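Local structure of DNA polymerase III, gamma subunit-related protein (Thermotoga maritima, 2GNO) at residues L6-K10 with L38-K44; D51-I55 with V86-D90; L74-P78 with P110-I115. The protein probably binds DNA and resembles the clamp-loader subunits of DNA polymerase III, although its precise role is uncertain. One frame throughout, in Å; residues are numbered along the deposited sequence. Where two conformers were deposited one is given.

Contact 1 (L6-K10 with L38-K44)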
loop_
_atom_site.group_PDB
_atom_site.type_symbol
_atom_site.label_atom_id
_atom_site.label_comp_id
_atom_site.label_asym_id
_atom_site.label_seq_id
_atom_site.Cartn_x
_atom_site.Cartn_y
_atom_site.Cartn_z
ATOM N N LEU A 6 -10.444 8.182 15.298
ATOM C CA LEU A 6 -9.323 8.907 15.893
ATOM C C LEU A 6 -9.632 9.422 17.309
ATOM O O LEU A 6 -8.766 9.355 18.189
ATOM C CB LEU A 6 -8.895 10.067 14.990
ATOM C CG LEU A 6 -8.254 9.764 13.630
ATOM C CD1 LEU A 6 -8.150 11.005 12.777
ATOM C CD2 LEU A 6 -6.867 9.121 13.792
ATOM N N GLU A 7 -10.868 9.881 17.532
ATOM C CA GLU A 7 -11.290 10.407 18.839
ATOM C C GLU A 7 -11.374 9.327 19.912
ATOM O O GLU A 7 -11.044 9.588 21.068
ATOM C CB GLU A 7 -12.630 11.170 18.721
ATOM C CG GLU A 7 -13.004 12.004 19.964
ATOM C CD GLU A 7 -11.959 13.083 20.311
ATOM O OE1 GLU A 7 -11.308 13.621 19.384
ATOM O OE2 GLU A 7 -11.808 13.409 21.510
ATOM N N THR A 8 -11.807 8.122 19.530
ATOM C CA THR A 8 -11.910 6.988 20.458
ATOM C C THR A 8 -10.506 6.587 20.914
ATOM O O THR A 8 -10.278 6.384 22.105
ATOM C CB THR A 8 -12.669 5.821 19.820
ATOM O OG1 THR A 8 -13.976 6.275 19.431
ATOM C CG2 THR A 8 -12.820 4.661 20.801
ATOM N N LEU A 9 -9.580 6.506 19.955
ATOM C CA LEU A 9 -8.173 6.214 20.221
ATOM C C LEU A 9 -7.508 7.236 21.123
ATOM O O LEU A 9 -6.760 6.867 22.027
ATOM C CB LEU A 9 -7.359 6.159 18.912
ATOM C CG LEU A 9 -7.391 4.876 18.105
ATOM C CD1 LEU A 9 -6.745 5.061 16.757
ATOM C CD2 LEU A 9 -6.711 3.770 18.889
ATOM N N LYS A 10 -7.745 8.512 20.824
ATOM C CA LYS A 10 -7.208 9.639 21.583
ATOM C C LYS A 10 -7.511 9.521 23.071
ATOM O O LYS A 10 -6.626 9.718 23.906
ATOM C CB LYS A 10 -7.762 10.967 21.012
ATOM C CG LYS A 10 -7.254 12.218 21.712
ATOM C CD LYS A 10 -7.747 13.468 21.043
ATOM C CE LYS A 10 -7.308 14.720 21.784
ATOM N NZ LYS A 10 -7.760 14.780 23.189
ATOM N N LEU A 38 -2.310 9.751 13.553
ATOM C CA LEU A 38 -2.671 9.627 14.961
ATOM C C LEU A 38 -1.958 10.546 15.936
ATOM O O LEU A 38 -2.614 11.164 16.749
ATOM C CB LEU A 38 -2.578 8.161 15.429
ATOM C CG LEU A 38 -3.054 7.816 16.841
ATOM C CD1 LEU A 38 -4.485 8.248 17.003
ATOM C CD2 LEU A 38 -2.967 6.327 17.065
ATOM N N PRO A 39 -0.633 10.637 15.874
ATOM C CA PRO A 39 0.071 11.479 16.821
ATOM C C PRO A 39 -0.349 12.943 16.813
ATOM O O PRO A 39 -0.535 13.533 17.889
ATOM C CB PRO A 39 1.536 11.305 16.405
ATOM C CG PRO A 39 1.543 10.026 15.675
ATOM C CD PRO A 39 0.303 9.956 14.967
ATOM N N GLU A 40 -0.481 13.524 15.629
ATOM C CA GLU A 40 -0.937 14.902 15.510
ATOM C C GLU A 40 -2.377 15.051 15.968
ATOM O O GLU A 40 -2.723 16.066 16.554
ATOM C CB GLU A 40 -0.748 15.449 14.111
ATOM C CG GLU A 40 -1.301 16.844 13.942
ATOM C CD GLU A 40 -0.842 17.532 12.691
ATOM O OE1 GLU A 40 0.013 17.015 11.953
ATOM O OE2 GLU A 40 -1.349 18.613 12.467
ATOM N N TYR A 41 -3.214 14.054 15.707
ATOM C CA TYR A 41 -4.592 14.105 16.167
ATOM C C TYR A 41 -4.662 14.113 17.703
ATOM O O TYR A 41 -5.461 14.835 18.274
ATOM C CB TYR A 41 -5.420 12.971 15.606
ATOM C CG TYR A 41 -6.887 13.169 15.913
ATOM C CD1 TYR A 41 -7.683 13.939 15.088
ATOM C CD2 TYR A 41 -7.456 12.639 17.073
ATOM C CE1 TYR A 41 -9.026 14.170 15.402
ATOM C CE2 TYR A 41 -8.785 12.844 17.372
ATOM C CZ TYR A 41 -9.565 13.609 16.540
ATOM O OH TYR A 41 -10.896 13.824 16.846
ATOM N N VAL A 42 -3.824 13.325 18.368
ATOM C CA VAL A 42 -3.818 13.304 19.829
ATOM C C VAL A 42 -3.192 14.566 20.420
ATOM O O VAL A 42 -3.708 15.117 21.376
ATOM C CB VAL A 42 -3.031 12.082 20.378
ATOM C CG1 VAL A 42 -2.877 12.116 21.923
ATOM C CG2 VAL A 42 -3.682 10.785 19.963
ATOM N N GLU A 43 -2.078 15.007 19.850
ATOM C CA GLU A 43 -1.331 16.125 20.360
ATOM C C GLU A 43 -1.764 17.498 19.875
ATOM O O GLU A 43 -1.371 18.488 20.481
ATOM C CB GLU A 43 0.142 15.923 20.011
ATOM C CG GLU A 43 0.762 14.619 20.536
ATOM C CD GLU A 43 1.039 14.608 22.033
ATOM O OE1 GLU A 43 1.042 15.672 22.664
ATOM O OE2 GLU A 43 1.295 13.512 22.558
ATOM N N LYS A 44 -2.549 17.558 18.793
ATOM C CA LYS A 44 -3.009 18.810 18.202
ATOM C C LYS A 44 -1.830 19.689 17.871
ATOM O O LYS A 44 -1.848 20.895 18.126
ATOM C CB LYS A 44 -4.003 19.551 19.119
ATOM C CG LYS A 44 -5.167 18.709 19.615
ATOM C CD LYS A 44 -5.940 18.096 18.483
ATOM C CE LYS A 44 -7.108 17.321 18.996
ATOM N NZ LYS A 44 -7.773 16.563 17.908
HETATM O O HOH W 1 -9.899 15.931 19.485
#
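Leu6 lays its CB over the Tyr41 ring in a CH-pi contact, 3.6 Å from the ring centroid and 12° off the normal. It opens the crossing of helix 5-14 over helix 30-43, two helices flanking the parallel sheet of a P-loop NTPase-like domain; the axes of 6-10 and 38-43 cross at -68°, 9.6 Å apart. Leu6 CD2 makes an apolar contact with Leu38 CD1 at 4.1 Å. Glu7 starts with CG anti to the backbone N (chi1 -168°), and a bend at chi2 brings OE1 to the ring edge. There Tyr41 OH donates to Glu7 OE1 at 2.6 Å, the carboxylate accepting through its anti lone pair, while a water donates to the same oxygen and accepts from Lys44 NZ. An alanine in place of Tyr41 would probably leave Glu7 OE1 without its protein donor and strip Leu6 of the flat surface beneath it. Leu9 carries the apolar seam inward, its CD1 3.9 Å from Leu38 CD1. Lys10 runs extended until chi4 turns NZ toward a salt bridge with Glu14; on the way CE passes 3.6 Å from Val42 O. Beneath the other Tyr41 face lies Lys44 NZ, weakly bonded to Tyr41 O at 2.9 Å.

Contact 2 (D51-I55 with V86-D90)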
loop_
_atom_site.group_PDB
_atom_site.type_symbol
_atom_site.label_atom_id
_atom_site.label_comp_id
_atom_site.label_asym_id
_atom_site.label_seq_id
_atom_site.Cartn_x
_atom_site.Cartn_y
_atom_site.Cartn_z
ATOM N N ASP A 51 10.090 13.249 18.247
ATOM C CA ASP A 51 8.872 12.740 18.926
ATOM C C ASP A 51 8.104 11.565 18.268
ATOM O O ASP A 51 7.343 10.903 18.956
ATOM C CB ASP A 51 7.906 13.903 19.155
ATOM C CG ASP A 51 8.466 14.964 20.100
ATOM O OD1 ASP A 51 9.611 14.825 20.535
ATOM O OD2 ASP A 51 7.759 15.941 20.426
ATOM N N VAL A 52 8.282 11.337 16.972
ATOM C CA VAL A 52 7.635 10.241 16.238
ATOM C C VAL A 52 8.621 9.523 15.307
ATOM O O VAL A 52 9.260 10.162 14.458
ATOM C CB VAL A 52 6.453 10.722 15.339
ATOM C CG1 VAL A 52 5.747 9.529 14.668
ATOM C CG2 VAL A 52 5.470 11.562 16.121
ATOM N N LEU A 53 8.699 8.197 15.427
ATOM C CA LEU A 53 9.583 7.375 14.598
ATOM C C LEU A 53 8.734 6.443 13.746
ATOM O O LEU A 53 7.860 5.760 14.264
ATOM C CB LEU A 53 10.518 6.527 15.463
ATOM C CG LEU A 53 11.371 5.467 14.730
ATOM C CD1 LEU A 53 12.328 6.107 13.758
ATOM C CD2 LEU A 53 12.093 4.602 15.721
ATOM N N GLU A 54 9.025 6.401 12.453
ATOM C CA GLU A 54 8.330 5.537 11.520
ATOM C C GLU A 54 9.272 4.420 11.098
ATOM O O GLU A 54 10.400 4.686 10.685
ATOM C CB GLU A 54 7.877 6.340 10.315
ATOM C CG GLU A 54 6.928 5.627 9.368
ATOM C CD GLU A 54 6.519 6.505 8.187
ATOM O OE1 GLU A 54 6.971 7.660 8.107
ATOM O OE2 GLU A 54 5.745 6.039 7.331
ATOM N N ILE A 55 8.818 3.178 11.234
ATOM C CA ILE A 55 9.577 1.998 10.834
ATOM C C ILE A 55 8.839 1.403 9.652
ATOM O O ILE A 55 7.680 1.012 9.779
ATOM C CB ILE A 55 9.736 0.987 11.982
ATOM C CG1 ILE A 55 10.658 1.556 13.077
ATOM C CG2 ILE A 55 10.309 -0.335 11.493
ATOM C CD1 ILE A 55 12.163 1.712 12.692
ATOM N N VAL A 86 5.808 5.620 18.125
ATOM C CA VAL A 86 6.545 4.773 17.200
ATOM C C VAL A 86 5.512 4.139 16.280
ATOM O O VAL A 86 4.582 3.517 16.761
ATOM C CB VAL A 86 7.362 3.653 17.895
ATOM C CG1 VAL A 86 7.975 2.712 16.858
ATOM C CG2 VAL A 86 8.431 4.240 18.766
ATOM N N ILE A 87 5.688 4.292 14.962
ATOM C CA ILE A 87 4.788 3.723 13.974
ATOM C C ILE A 87 5.510 2.594 13.244
ATOM O O ILE A 87 6.592 2.805 12.710
ATOM C CB ILE A 87 4.310 4.784 13.000
ATOM C CG1 ILE A 87 3.584 5.904 13.769
ATOM C CG2 ILE A 87 3.377 4.170 11.971
ATOM C CD1 ILE A 87 3.491 7.169 13.017
ATOM N N VAL A 88 4.939 1.393 13.268
ATOM C CA VAL A 88 5.550 0.233 12.582
ATOM C C VAL A 88 4.518 -0.208 11.559
ATOM O O VAL A 88 3.496 -0.774 11.926
ATOM C CB VAL A 88 5.845 -0.914 13.531
ATOM C CG1 VAL A 88 6.563 -2.069 12.782
ATOM C CG2 VAL A 88 6.670 -0.414 14.720
ATOM N N HIS A 89 4.791 0.048 10.285
ATOM C CA HIS A 89 3.838 -0.303 9.224
ATOM C C HIS A 89 3.918 -1.756 8.815
ATOM O O HIS A 89 5.022 -2.282 8.683
ATOM C CB HIS A 89 4.080 0.537 7.981
ATOM C CG HIS A 89 3.838 2.009 8.174
ATOM N ND1 HIS A 89 2.620 2.507 8.569
ATOM C CD2 HIS A 89 4.596 3.085 7.876
ATOM C CE1 HIS A 89 2.670 3.823 8.602
ATOM N NE2 HIS A 89 3.853 4.202 8.167
ATOM N N ASP A 90 2.776 -2.411 8.614
ATOM C CA ASP A 90 2.758 -3.826 8.185
ATOM C C ASP A 90 3.658 -4.705 9.068
ATOM O O ASP A 90 4.535 -5.427 8.579
ATOM C CB ASP A 90 3.095 -3.878 6.690
ATOM C CG ASP A 90 1.990 -3.269 5.827
ATOM O OD1 ASP A 90 0.803 -3.596 6.053
ATOM O OD2 ASP A 90 2.296 -2.518 4.885
#
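Strands 52-55 and 86-88 run parallel, 13° apart with axes 4.7 Å from each other, and form the edge pair of the sheet in a beta-alpha-beta unit whose crossover is helix 64-74. Leu53 pairs with Val86, Glu54 with Ile87 and Ile55 with Val88. Three backbone bonds stitch the pair: Ile87 N to Leu53 O at 2.7 Å, Ile55 N to Ile87 O at 2.7 Å, and His89 N to Ile55 O at 3.1 Å, which carries the pairing just past the strand. Leu53, Ile55, Val86 and Val88 share one face; helix 64-74 covers the first three. Across the strands Ile55 CG2 lies 4.3 Å from Val88 CG1. On the other face, toward helix 30-43, Val52 CG1 meets Ile87 CD1 at 3.7 Å, and Val52 also lines a pocket holding 2-ethoxyethanol, probably from the crystallisation liquor. The Glu54 chain, extended beyond CG, carries its carboxylate to the imidazole of His89. Ile87 CG2 lies against one face of that ring, and Asn118 engages ND1. His89 NE2 donates to Glu54 OE2 at 2.8 Å, bent to 136°; the oxygen lies in the imidazole plane, and NE2 reaches it on the carboxylate's anti side, 28° out of that group's plane.

Contact 3 (L74-P78 with P110-I115)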
loop_
_atom_site.group_PDB
_atom_site.type_symbol
_atom_site.label_atom_id
_atom_site.label_comp_id
_atom_site.label_asym_id
_atom_site.label_seq_id
_atom_site.Cartn_x
_atom_site.Cartn_y
_atom_site.Cartn_z
ATOM N N LEU A 74 12.783 4.969 22.093
ATOM C CA LEU A 74 11.870 5.017 23.243
ATOM C C LEU A 74 12.530 5.325 24.604
ATOM O O LEU A 74 11.828 5.702 25.533
ATOM C CB LEU A 74 11.043 3.737 23.365
ATOM C CG LEU A 74 10.006 3.435 22.299
ATOM C CD1 LEU A 74 9.426 2.049 22.550
ATOM C CD2 LEU A 74 8.922 4.499 22.262
ATOM N N ASN A 75 13.848 5.182 24.735
ATOM C CA ASN A 75 14.519 5.487 26.020
ATOM C C ASN A 75 14.612 6.968 26.446
ATOM O O ASN A 75 14.964 7.232 27.604
ATOM C CB ASN A 75 15.903 4.809 26.109
ATOM C CG ASN A 75 15.811 3.299 26.237
ATOM O OD1 ASN A 75 14.795 2.752 26.686
ATOM N ND2 ASN A 75 16.891 2.611 25.868
ATOM N N TYR A 76 14.301 7.888 25.525
ATOM C CA TYR A 76 14.323 9.331 25.754
ATOM C C TYR A 76 12.916 9.921 25.719
ATOM O O TYR A 76 12.031 9.380 25.058
ATOM C CB TYR A 76 15.149 10.014 24.658
ATOM C CG TYR A 76 16.600 9.584 24.611
ATOM C CD1 TYR A 76 16.999 8.497 23.843
ATOM C CD2 TYR A 76 17.572 10.275 25.329
ATOM C CE1 TYR A 76 18.334 8.100 23.798
ATOM C CE2 TYR A 76 18.907 9.889 25.294
ATOM C CZ TYR A 76 19.284 8.804 24.525
ATOM O OH TYR A 76 20.606 8.427 24.490
ATOM N N SER A 77 12.719 11.027 26.438
ATOM C CA SER A 77 11.434 11.713 26.454
ATOM C C SER A 77 11.164 12.523 25.187
ATOM O O SER A 77 12.098 12.864 24.452
ATOM C CB SER A 77 11.388 12.700 27.632
ATOM O OG SER A 77 11.515 12.033 28.866
ATOM N N PRO A 78 9.879 12.793 24.898
ATOM C CA PRO A 78 9.559 13.650 23.760
ATOM C C PRO A 78 9.950 15.100 24.059
ATOM O O PRO A 78 9.951 15.497 25.236
ATOM C CB PRO A 78 8.044 13.542 23.676
ATOM C CG PRO A 78 7.624 13.225 25.062
ATOM C CD PRO A 78 8.648 12.281 25.540
ATOM N N PRO A 110 7.467 2.687 27.929
ATOM C CA PRO A 110 7.623 3.804 28.843
ATOM C C PRO A 110 6.296 4.550 29.017
ATOM O O PRO A 110 5.505 4.597 28.075
ATOM C CB PRO A 110 8.651 4.688 28.126
ATOM C CG PRO A 110 9.457 3.729 27.327
ATOM C CD PRO A 110 8.509 2.677 26.884
ATOM N N GLU A 111 6.035 5.062 30.218
ATOM C CA GLU A 111 4.799 5.820 30.537
ATOM C C GLU A 111 4.412 6.859 29.472
ATOM O O GLU A 111 3.238 7.025 29.161
ATOM C CB GLU A 111 4.835 6.467 31.948
ATOM C CG GLU A 111 5.977 7.485 32.286
ATOM C CD GLU A 111 7.374 6.873 32.538
ATOM O OE1 GLU A 111 7.517 5.629 32.553
ATOM O OE2 GLU A 111 8.333 7.653 32.735
ATOM N N TYR A 112 5.426 7.505 28.904
ATOM C CA TYR A 112 5.277 8.519 27.865
ATOM C C TYR A 112 5.235 7.952 26.421
ATOM O O TYR A 112 5.165 8.730 25.495
ATOM C CB TYR A 112 6.416 9.569 27.985
ATOM C CG TYR A 112 7.821 8.971 27.915
ATOM C CD1 TYR A 112 8.386 8.563 26.695
ATOM C CD2 TYR A 112 8.587 8.820 29.072
ATOM C CE1 TYR A 112 9.663 8.002 26.644
ATOM C CE2 TYR A 112 9.854 8.274 29.025
ATOM C CZ TYR A 112 10.388 7.867 27.811
ATOM O OH TYR A 112 11.652 7.323 27.784
ATOM N N ALA A 113 5.249 6.631 26.230
ATOM C CA ALA A 113 5.256 6.024 24.895
ATOM C C ALA A 113 3.938 5.468 24.331
ATOM O O ALA A 113 3.111 4.920 25.037
ATOM C CB ALA A 113 6.283 4.918 24.867
ATOM N N VAL A 114 3.772 5.606 23.030
ATOM C CA VAL A 114 2.621 5.056 22.319
ATOM C C VAL A 114 3.234 4.312 21.153
ATOM O O VAL A 114 3.915 4.923 20.348
ATOM C CB VAL A 114 1.667 6.115 21.810
ATOM C CG1 VAL A 114 0.501 5.452 21.050
ATOM C CG2 VAL A 114 1.159 6.964 22.969
ATOM N N ILE A 115 3.039 3.000 21.080
ATOM C CA ILE A 115 3.574 2.217 19.974
ATOM C C ILE A 115 2.372 1.917 19.103
ATOM O O ILE A 115 1.377 1.370 19.598
ATOM C CB ILE A 115 4.279 0.932 20.423
ATOM C CG1 ILE A 115 5.430 1.271 21.392
ATOM C CG2 ILE A 115 4.779 0.182 19.188
ATOM C CD1 ILE A 115 6.143 0.034 21.990
#
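Tyr112 OH donates to Leu74 O at 2.8 Å, so the hydroxyl of a turn residue takes up the backbone carbonyl of Leu74. The approach is not straight on: the C=O...donor angle is 146°, with the donor tilted 18° from the carbonyl plane. The phenol can reach there because its CG sits between the backbone N and the carbonyl carbon (chi1 57°), the crowded position, which sends the ring from the turn toward the 74-78 loop. That loop wraps around it. Tyr76 O comes obliquely to within 3.2 Å of Tyr112 CE1, and Pro78 CD rests 3.9 Å from Tyr112 CD1. Over one face lies Ser77, whose CA makes a CH-pi contact 4.3 Å from the ring centroid; against the opposite face, offset toward the rim, is CB of Pro110, from the tyrosine's own segment. Pro110 begins a type I turn closed by Ala113 N bonding to Pro110 O, and it also faces the loop, with CG 3.6 Å from Leu74 O. The same carbonyl is thus met by a hydroxyl and by the proline ring.

Deeper in, contact becomes purely apolar. Leu74 spreads its two methyl groups over the start of strand 113-119: CD2 meets Ala113 CB at 3.7 Å, and CD1 meets Ile115 CD1 at 3.9 Å, the leucine and isoleucine side chains running roughly perpendicular. Leu74 also packs on Val86, which links this part of the chain to strand 84-88. The contact therefore lies at one end of the sheet, where the loop from helix 64-74 toward strand 84-88 is pinned to the turn leading into strand 113-119; that strand hydrogen-bonds to strand 84-88 on one flank and, through Ala113 and Ile115, to Ile19 of strand 19-24 on the other.

The three contacts belong to the same alpha/beta domain and all lie on one side of the chain's centre. Contact 1 closes along the chain before the others open, whereas contacts 2 and 3 interleave their segments. Their centres are closest for contacts 2 and 3, about 12 Å, with contact 1 about 15 Å from contact 2 and 16 Å from contact 3. Helix 30-43 leads on to strand 52-55, and Pro39 packs on Val52 to join contacts 1 and 2. Contacts 2 and 3 share the sheet itself: strands 84-88 and 113-119 are neighbours, with Val86 N probably hydrogen-bonded to Val114 O. Together they tie helices on both faces to one parallel sheet.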